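Local coordinates for protein natural cytotoxicity triggering receptor 2 (Homo sapiens, PDB 1HKF) that acts as a cytotoxicity-activating receptor on natural killer cells and may make activated cells more efficient at lysing tumour cells, at residues 30-35 / 115-120. Sequence-based numbering, arbitrary orientation.
Sequences VRCQYP and VRFYLV
Val30 and Cys32 face Phe117 and Val115 across the interface between two sheets, where strands 30-33 and 115-120 run nearly antiparallel at 163° with axes 9.8 Å apart, too far for backbone hydrogen bonding. Phe117 suits this buried interior because its long, flat side chain reaches over to the opposite strand. Val30 approaches it from the other sheet: with CG1 anti to the backbone N (chi1 -179°), this small methyl lies over one ring face, 3.7 Å from Phe117 CZ, in a CH-pi contact offset toward the rim. Cys32 instead meets the ring edge, its SG 3.9 Å from Phe117 CE1 and close to the ring plane, a sulfur-aromatic contact. The same SG lies 4.4 Å from Val115 CB, a looser apolar contact; Val115, like Val30, is beta-branched and apolar, which favours an inward strand position. Cys32, small enough to sit between the sheets, forms a disulfide with Cys101 on strand 97-104, the neighbour of strand 111-121, tying the sheets covalently beside the ring. Leu20 of strand 18-22 touches both Val30 and Phe117. An inter-sheet cystine among alternating inward apolar side chains is characteristic of the immunoglobulin V-set beta-sandwich, here the receptor's extracellular domain.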
# COMPACT_ATOMS: atom_id res chain seq x y z
N VAL A 30 5.53 0.35 -1.10
CA VAL A 30 6.36 0.33 -2.32
C VAL A 30 7.32 -0.89 -2.30
O VAL A 30 8.11 -1.06 -1.36
CB VAL A 30 7.23 1.60 -2.44
CG1 VAL A 30 8.05 1.57 -3.74
CG2 VAL A 30 6.35 2.83 -2.47
N ARG A 31 7.22 -1.74 -3.31
CA ARG A 31 8.11 -2.88 -3.41
C ARG A 31 9.24 -2.60 -4.44
O ARG A 31 8.98 -2.06 -5.54
CB ARG A 31 7.34 -4.09 -3.90
CG ARG A 31 6.81 -4.90 -2.82
CD ARG A 31 5.50 -5.46 -3.26
NE ARG A 31 5.66 -6.77 -3.90
CZ ARG A 31 5.40 -7.91 -3.26
NH1 ARG A 31 5.01 -7.88 -1.99
NH2 ARG A 31 5.49 -9.06 -3.90
N CYS A 32 10.48 -2.95 -4.07
CA CYS A 32 11.64 -2.80 -4.96
C CYS A 32 12.37 -4.13 -4.96
O CYS A 32 12.85 -4.60 -3.91
CB CYS A 32 12.55 -1.65 -4.49
SG CYS A 32 11.86 0.03 -4.94
N GLN A 33 12.41 -4.78 -6.11
CA GLN A 33 13.08 -6.06 -6.16
C GLN A 33 14.56 -5.92 -6.56
O GLN A 33 14.98 -4.86 -7.00
CB GLN A 33 12.36 -7.01 -7.08
CG GLN A 33 12.35 -6.60 -8.48
CD GLN A 33 11.66 -7.66 -9.34
OE1 GLN A 33 11.02 -8.58 -8.80
NE2 GLN A 33 11.78 -7.54 -10.67
N TYR A 34 15.35 -6.98 -6.39
CA TYR A 34 16.80 -6.91 -6.69
C TYR A 34 17.38 -8.30 -6.83
O TYR A 34 16.83 -9.25 -6.27
CB TYR A 34 17.54 -6.12 -5.59
CG TYR A 34 17.31 -6.66 -4.20
CD1 TYR A 34 18.00 -7.79 -3.75
CD2 TYR A 34 16.36 -6.06 -3.33
CE1 TYR A 34 17.75 -8.32 -2.49
CE2 TYR A 34 16.11 -6.58 -2.07
CZ TYR A 34 16.81 -7.72 -1.65
OH TYR A 34 16.66 -8.19 -0.37
N PRO A 35 18.47 -8.45 -7.63
CA PRO A 35 19.10 -9.76 -7.82
C PRO A 35 19.99 -10.17 -6.62
O PRO A 35 20.45 -9.33 -5.85
CB PRO A 35 19.87 -9.59 -9.15
CG PRO A 35 20.38 -8.19 -9.03
CD PRO A 35 19.19 -7.41 -8.40
N VAL A 115 15.37 3.11 -7.94
CA VAL A 115 14.16 3.33 -8.73
C VAL A 115 13.57 4.65 -8.24
O VAL A 115 13.47 4.89 -7.04
CB VAL A 115 13.14 2.19 -8.55
CG1 VAL A 115 11.91 2.42 -9.43
CG2 VAL A 115 13.80 0.85 -8.93
N ARG A 116 13.25 5.53 -9.19
CA ARG A 116 12.69 6.83 -8.88
C ARG A 116 11.16 6.75 -8.97
O ARG A 116 10.60 6.09 -9.89
CB ARG A 116 13.18 7.88 -9.87
CG ARG A 116 13.00 9.30 -9.39
CD ARG A 116 13.21 10.31 -10.54
NE ARG A 116 13.45 11.66 -10.00
CZ ARG A 116 13.18 12.78 -10.66
NH1 ARG A 116 12.67 12.71 -11.88
NH2 ARG A 116 13.36 13.97 -10.07
N PHE A 117 10.49 7.41 -8.02
CA PHE A 117 9.02 7.41 -7.98
C PHE A 117 8.55 8.82 -7.77
O PHE A 117 9.30 9.63 -7.21
CB PHE A 117 8.48 6.59 -6.79
CG PHE A 117 8.78 5.12 -6.88
CD1 PHE A 117 9.96 4.59 -6.32
CD2 PHE A 117 7.92 4.26 -7.52
CE1 PHE A 117 10.24 3.22 -6.43
CE2 PHE A 117 8.20 2.90 -7.62
CZ PHE A 117 9.37 2.39 -7.07
N TYR A 118 7.35 9.11 -8.26
CA TYR A 118 6.73 10.42 -8.01
C TYR A 118 5.43 10.10 -7.20
O TYR A 118 4.51 9.38 -7.70
CB TYR A 118 6.34 11.16 -9.29
CG TYR A 118 5.96 12.60 -8.96
CD1 TYR A 118 6.89 13.47 -8.43
CD2 TYR A 118 4.68 13.08 -9.13
CE1 TYR A 118 6.55 14.77 -8.07
CE2 TYR A 118 4.34 14.41 -8.78
CZ TYR A 118 5.27 15.23 -8.26
OH TYR A 118 4.98 16.52 -7.89
N LEU A 119 5.41 10.53 -5.94
CA LEU A 119 4.24 10.31 -5.05
C LEU A 119 3.36 11.52 -5.11
O LEU A 119 3.81 12.65 -4.86
CB LEU A 119 4.62 10.15 -3.58
CG LEU A 119 3.46 9.92 -2.55
CD1 LEU A 119 2.73 8.62 -2.85
CD2 LEU A 119 4.01 9.81 -1.15
N VAL A 120 2.10 11.27 -5.43
CA VAL A 120 1.11 12.31 -5.46
C VAL A 120 0.08 12.01 -4.39
O VAL A 120 -0.59 10.98 -4.41
CB VAL A 120 0.45 12.39 -6.81
CG1 VAL A 120 -0.59 13.53 -6.79
CG2 VAL A 120 1.53 12.71 -7.87